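Local coordinates for protein LbaCas13a H328A (C2c2) (Lachnospiraceae bacterium NK4A179, PDB 5WLH) that binds and probably processes CRISPR precursor RNA and, guided by the bound crRNA, cleaves RNA, as expected of a Cas13a effector nuclease, at residues K94-L107 with I155-I169. Numbering follows the deposited sequence.
Sequences KINRRNGLVLSDML and IISETNFINRIKNNI
Asn168 ND2 gives its two N-H groups to two backbone carbonyls of the segment 94-107: Lys94 O at 2.8 Å, in the carbonyl plane, and Arg98 O at 3.0 Å, where the donor stands above the plane of the Arg98 carbonyl. One amide thus ties the last turn of helix 83-96 to the type II turn Arg97-Gly100. At the end of this turn, Arg164 NE reaches Gly100 O at 2.8 Å, the acceptor near the guanidinium plane, with NH1 adding a weak second bond. The arginine chain folds back at chi2 (-59°) and chi3 (-73°), which brings the group beside the turn and beneath Met106, whose CG lies over the guanidinium centre, 3.5 Å from Arg164 CZ. Replacing Arg164 by an alanine is likely to leave Gly100 O without its side-chain donors and Met106 CG without the flat group it rests on. Gly100 also lies close to the helix backbone, its CA 3.2 Å from Arg164 O in a CA-H...O contact.

Met106 enters as a single knob among Ile155, Asn160, Phe161 and Arg164; its CE comes within 3.7 Å of Phe161 CE1, and SD stands farther off above the ring in a Met-aromatic contact. Leu101 CD1 sits over a face of Phe161 in a CH-pi contact, while CD2 lies alongside Ile165, which also packs against Leu202 of helix 193-206. Asn160 ND2 bonds Ile155 O almost straight (174°), and Ser157 N-caps helix 158-166. The nearest atom is about 15 Å from the bound RNA. Asn168 and Arg164 thus brace the turn linking helices 83-96 and 103-107 against helix 158-166 and the residues just after it, in an all-helical part of the Cas13a chain.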
loop_
_atom_site.group_PDB
_atom_site.type_symbol
_atom_site.label_atom_id
_atom_site.label_comp_id
_atom_site.label_asym_id
_atom_site.label_seq_id
_atom_site.Cartn_x
_atom_site.Cartn_y
_atom_site.Cartn_z
ATOM N N LYS A 94 -17.233 40.371 4.112
ATOM C CA LYS A 94 -17.341 41.700 4.705
ATOM C C LYS A 94 -16.910 41.687 6.168
ATOM O O LYS A 94 -16.273 42.634 6.643
ATOM C CB LYS A 94 -18.769 42.222 4.565
ATOM C CG LYS A 94 -19.173 42.523 3.128
ATOM C CD LYS A 94 -20.679 42.671 2.985
ATOM C CE LYS A 94 -21.048 43.429 1.712
ATOM N NZ LYS A 94 -20.815 44.901 1.832
ATOM N N ILE A 95 -17.246 40.619 6.896
ATOM C CA ILE A 95 -16.806 40.501 8.283
ATOM C C ILE A 95 -15.289 40.420 8.357
ATOM O O ILE A 95 -14.674 40.949 9.293
ATOM C CB ILE A 95 -17.473 39.279 8.946
ATOM C CG1 ILE A 95 -18.982 39.491 9.055
ATOM C CG2 ILE A 95 -16.856 38.994 10.322
ATOM C CD1 ILE A 95 -19.705 38.342 9.721
ATOM N N ASN A 96 -14.660 39.779 7.369
ATOM C CA ASN A 96 -13.215 39.582 7.361
ATOM C C ASN A 96 -12.446 40.739 6.733
ATOM O O ASN A 96 -11.232 40.841 6.950
ATOM C CB ASN A 96 -12.861 38.288 6.617
ATOM C CG ASN A 96 -13.094 37.045 7.457
ATOM O OD1 ASN A 96 -13.315 37.125 8.671
ATOM N ND2 ASN A 96 -13.029 35.885 6.818
ATOM N N ARG A 97 -13.110 41.604 5.964
ATOM C CA ARG A 97 -12.440 42.745 5.350
ATOM C C ARG A 97 -11.978 43.730 6.421
ATOM O O ARG A 97 -12.374 43.656 7.588
ATOM C CB ARG A 97 -13.363 43.450 4.355
ATOM C CG ARG A 97 -13.448 42.785 2.983
ATOM C CD ARG A 97 -13.748 43.798 1.878
ATOM N NE ARG A 97 -12.563 44.145 1.093
ATOM C CZ ARG A 97 -11.749 45.163 1.362
ATOM N NH1 ARG A 97 -11.978 45.947 2.408
ATOM N NH2 ARG A 97 -10.700 45.396 0.584
ATOM N N ARG A 98 -11.129 44.672 6.005
ATOM C CA ARG A 98 -10.587 45.640 6.948
ATOM C C ARG A 98 -11.717 46.460 7.565
ATOM O O ARG A 98 -12.778 46.643 6.961
ATOM C CB ARG A 98 -9.551 46.542 6.255
ATOM C CG ARG A 98 -9.338 47.905 6.922
ATOM C CD ARG A 98 -8.647 48.917 6.018
ATOM N NE ARG A 98 -7.195 48.727 5.979
ATOM C CZ ARG A 98 -6.366 48.981 6.993
ATOM N NH1 ARG A 98 -6.829 49.440 8.149
ATOM N NH2 ARG A 98 -5.063 48.774 6.848
ATOM N N ASN A 99 -11.492 46.904 8.806
ATOM C CA ASN A 99 -12.478 47.563 9.659
ATOM C C ASN A 99 -13.529 46.576 10.152
ATOM O O ASN A 99 -14.380 46.932 10.973
ATOM C CB ASN A 99 -13.154 48.739 8.948
ATOM C CG ASN A 99 -12.163 49.774 8.476
ATOM O OD1 ASN A 99 -11.945 49.934 7.276
ATOM N ND2 ASN A 99 -11.544 50.477 9.421
ATOM N N GLY A 100 -13.485 45.339 9.651
ATOM C CA GLY A 100 -14.324 44.267 10.151
ATOM C C GLY A 100 -13.709 43.617 11.372
ATOM O O GLY A 100 -12.985 44.252 12.146
ATOM N N LEU A 101 -14.000 42.329 11.552
ATOM C CA LEU A 101 -13.451 41.567 12.674
ATOM C C LEU A 101 -12.075 41.042 12.274
ATOM O O LEU A 101 -11.883 39.875 11.919
ATOM C CB LEU A 101 -14.395 40.445 13.080
ATOM C CG LEU A 101 -14.096 39.790 14.426
ATOM C CD1 LEU A 101 -14.076 40.821 15.544
ATOM C CD2 LEU A 101 -15.113 38.705 14.721
ATOM N N VAL A 102 -11.097 41.937 12.335
ATOM C CA VAL A 102 -9.706 41.631 12.030
ATOM C C VAL A 102 -8.930 41.806 13.327
ATOM O O VAL A 102 -8.592 42.930 13.720
ATOM C CB VAL A 102 -9.158 42.523 10.915
ATOM C CG1 VAL A 102 -7.703 42.172 10.619
ATOM C CG2 VAL A 102 -10.021 42.376 9.684
ATOM N N LEU A 103 -8.655 40.684 13.998
ATOM C CA LEU A 103 -8.075 40.735 15.335
ATOM C C LEU A 103 -6.718 41.419 15.336
ATOM O O LEU A 103 -6.376 42.129 16.287
ATOM C CB LEU A 103 -7.952 39.320 15.901
ATOM C CG LEU A 103 -9.040 38.868 16.867
ATOM C CD1 LEU A 103 -8.501 37.760 17.751
ATOM C CD2 LEU A 103 -9.533 40.045 17.704
ATOM N N SER A 104 -5.922 41.202 14.284
ATOM C CA SER A 104 -4.591 41.801 14.229
ATOM C C SER A 104 -4.676 43.319 14.233
ATOM O O SER A 104 -3.864 43.989 14.880
ATOM C CB SER A 104 -3.836 41.314 12.992
ATOM O OG SER A 104 -4.611 41.493 11.818
ATOM N N ASP A 105 -5.658 43.880 13.522
ATOM C CA ASP A 105 -5.847 45.326 13.544
ATOM C C ASP A 105 -6.366 45.795 14.898
ATOM O O ASP A 105 -5.883 46.794 15.443
ATOM C CB ASP A 105 -6.801 45.751 12.426
ATOM C CG ASP A 105 -6.262 45.426 11.044
ATOM O OD1 ASP A 105 -5.044 45.176 10.921
ATOM O OD2 ASP A 105 -7.056 45.410 10.080
ATOM N N MET A 106 -7.338 45.078 15.469
ATOM C CA MET A 106 -7.951 45.524 16.718
ATOM C C MET A 106 -6.952 45.522 17.868
ATOM O O MET A 106 -6.957 46.429 18.710
ATOM C CB MET A 106 -9.149 44.637 17.053
ATOM C CG MET A 106 -10.304 44.766 16.087
ATOM S SD MET A 106 -11.361 43.309 16.155
ATOM C CE MET A 106 -11.917 43.389 17.860
ATOM N N LEU A 107 -6.090 44.516 17.928
ATOM C CA LEU A 107 -5.226 44.350 19.086
ATOM C C LEU A 107 -3.894 45.078 18.949
ATOM O O LEU A 107 -3.161 45.186 19.939
ATOM C CB LEU A 107 -4.974 42.853 19.344
ATOM C CG LEU A 107 -6.225 41.977 19.502
ATOM C CD1 LEU A 107 -5.861 40.569 19.991
ATOM C CD2 LEU A 107 -7.261 42.618 20.433
ATOM N N ILE A 155 -12.009 46.909 24.039
ATOM C CA ILE A 155 -11.619 46.448 22.712
ATOM C C ILE A 155 -12.019 44.991 22.517
ATOM O O ILE A 155 -12.459 44.592 21.430
ATOM C CB ILE A 155 -10.107 46.652 22.495
ATOM C CG1 ILE A 155 -9.789 48.140 22.322
ATOM C CG2 ILE A 155 -9.639 45.910 21.240
ATOM C CD1 ILE A 155 -8.315 48.418 22.117
ATOM N N ILE A 156 -11.873 44.174 23.563
ATOM C CA ILE A 156 -12.238 42.766 23.458
ATOM C C ILE A 156 -13.561 42.518 24.169
ATOM O O ILE A 156 -13.741 41.491 24.828
ATOM C CB ILE A 156 -11.126 41.857 24.004
ATOM C CG1 ILE A 156 -10.730 42.265 25.427
ATOM C CG2 ILE A 156 -9.918 41.912 23.078
ATOM C CD1 ILE A 156 -10.214 41.104 26.260
ATOM N N SER A 157 -14.497 43.451 24.024
ATOM C CA SER A 157 -15.844 43.317 24.558
ATOM C C SER A 157 -16.815 42.884 23.467
ATOM O O SER A 157 -16.536 42.988 22.270
ATOM C CB SER A 157 -16.318 44.639 25.177
ATOM O OG SER A 157 -16.553 45.604 24.160
ATOM N N GLU A 158 -17.973 42.387 23.902
ATOM C CA GLU A 158 -19.033 42.070 22.954
ATOM C C GLU A 158 -19.430 43.301 22.153
ATOM O O GLU A 158 -19.666 43.216 20.942
ATOM C CB GLU A 158 -20.244 41.507 23.687
ATOM C CG GLU A 158 -21.396 41.176 22.759
ATOM C CD GLU A 158 -22.472 40.344 23.434
ATOM O OE1 GLU A 158 -23.503 40.050 22.786
ATOM O OE2 GLU A 158 -22.281 39.995 24.610
ATOM N N THR A 159 -19.519 44.452 22.820
ATOM C CA THR A 159 -19.906 45.679 22.129
ATOM C C THR A 159 -18.969 45.965 20.960
ATOM O O THR A 159 -19.420 46.200 19.832
ATOM C CB THR A 159 -19.925 46.856 23.109
ATOM O OG1 THR A 159 -20.905 46.626 24.132
ATOM C CG2 THR A 159 -20.254 48.147 22.370
ATOM N N ASN A 160 -17.657 45.920 21.203
ATOM C CA ASN A 160 -16.712 46.200 20.128
ATOM C C ASN A 160 -16.733 45.108 19.065
ATOM O O ASN A 160 -16.624 45.397 17.868
ATOM C CB ASN A 160 -15.303 46.369 20.684
ATOM C CG ASN A 160 -14.372 46.998 19.680
ATOM O OD1 ASN A 160 -14.770 47.900 18.943
ATOM N ND2 ASN A 160 -13.148 46.491 19.601
ATOM N N PHE A 161 -16.874 43.845 19.475
ATOM C CA PHE A 161 -16.985 42.781 18.484
ATOM C C PHE A 161 -18.228 42.966 17.622
ATOM O O PHE A 161 -18.179 42.793 16.398
ATOM C CB PHE A 161 -16.993 41.412 19.180
ATOM C CG PHE A 161 -15.620 40.782 19.328
ATOM C CD1 PHE A 161 -14.602 41.440 19.998
ATOM C CD2 PHE A 161 -15.363 39.516 18.809
ATOM C CE1 PHE A 161 -13.338 40.853 20.142
ATOM C CE2 PHE A 161 -14.113 38.928 18.948
ATOM C CZ PHE A 161 -13.105 39.590 19.616
ATOM N N ILE A 162 -19.354 43.337 18.239
ATOM C CA ILE A 162 -20.576 43.571 17.475
ATOM C C ILE A 162 -20.366 44.716 16.491
ATOM O O ILE A 162 -20.793 44.649 15.333
ATOM C CB ILE A 162 -21.757 43.835 18.429
ATOM C CG1 ILE A 162 -22.271 42.518 19.022
ATOM C CG2 ILE A 162 -22.889 44.614 17.721
ATOM C CD1 ILE A 162 -23.324 42.686 20.095
ATOM N N ASN A 163 -19.676 45.770 16.930
ATOM C CA ASN A 163 -19.408 46.903 16.050
ATOM C C ASN A 163 -18.490 46.510 14.901
ATOM O O ASN A 163 -18.732 46.886 13.752
ATOM C CB ASN A 163 -18.801 48.059 16.847
ATOM C CG ASN A 163 -19.794 48.708 17.782
ATOM O OD1 ASN A 163 -21.010 48.599 17.595
ATOM N ND2 ASN A 163 -19.282 49.390 18.801
ATOM N N ARG A 164 -17.427 45.757 15.187
ATOM C CA ARG A 164 -16.533 45.346 14.112
ATOM C C ARG A 164 -17.232 44.386 13.155
ATOM O O ARG A 164 -17.012 44.441 11.938
ATOM C CB ARG A 164 -15.266 44.721 14.698
ATOM C CG ARG A 164 -14.412 45.689 15.507
ATOM C CD ARG A 164 -13.947 46.883 14.676
ATOM N NE ARG A 164 -12.899 46.514 13.728
ATOM C CZ ARG A 164 -11.658 46.997 13.744
ATOM N NH1 ARG A 164 -10.777 46.594 12.834
ATOM N NH2 ARG A 164 -11.292 47.882 14.668
ATOM N N ILE A 165 -18.110 43.528 13.684
ATOM C CA ILE A 165 -18.782 42.524 12.860
ATOM C C ILE A 165 -19.776 43.176 11.900
ATOM O O ILE A 165 -19.892 42.766 10.739
ATOM C CB ILE A 165 -19.463 41.473 13.759
ATOM C CG1 ILE A 165 -18.422 40.511 14.336
ATOM C CG2 ILE A 165 -20.525 40.694 12.997
ATOM C CD1 ILE A 165 -18.954 39.682 15.493
ATOM N N LYS A 166 -20.513 44.184 12.357
ATOM C CA LYS A 166 -21.527 44.800 11.508
ATOM C C LYS A 166 -21.035 46.058 10.799
ATOM O O LYS A 166 -21.800 46.664 10.040
ATOM C CB LYS A 166 -22.786 45.118 12.327
ATOM C CG LYS A 166 -22.696 46.362 13.189
ATOM C CD LYS A 166 -23.912 46.481 14.104
ATOM C CE LYS A 166 -25.196 46.652 13.310
ATOM N NZ LYS A 166 -26.400 46.554 14.181
ATOM N N ASN A 167 -19.776 46.449 11.004
ATOM C CA ASN A 167 -19.270 47.678 10.402
ATOM C C ASN A 167 -19.204 47.591 8.880
ATOM O O ASN A 167 -19.274 48.621 8.201
ATOM C CB ASN A 167 -17.891 48.008 10.976
ATOM C CG ASN A 167 -17.418 49.397 10.599
ATOM O OD1 ASN A 167 -16.600 49.559 9.692
ATOM N ND2 ASN A 167 -17.926 50.410 11.295
ATOM N N ASN A 168 -19.070 46.388 8.322
ATOM C CA ASN A 168 -19.037 46.203 6.876
ATOM C C ASN A 168 -20.289 45.519 6.342
ATOM O O ASN A 168 -20.329 45.161 5.161
ATOM C CB ASN A 168 -17.804 45.398 6.461
ATOM C CG ASN A 168 -16.506 46.048 6.896
ATOM O OD1 ASN A 168 -16.482 47.213 7.290
ATOM N ND2 ASN A 168 -15.416 45.290 6.832
ATOM N N ILE A 169 -21.304 45.318 7.178
ATOM C CA ILE A 169 -22.513 44.600 6.797
ATOM C C ILE A 169 -23.664 45.589 6.740
ATOM O O ILE A 169 -23.927 46.304 7.715
ATOM C CB ILE A 169 -22.830 43.457 7.774
ATOM C CG1 ILE A 169 -21.652 42.485 7.868
ATOM C CG2 ILE A 169 -24.099 42.735 7.343
ATOM C CD1 ILE A 169 -21.573 41.498 6.721
#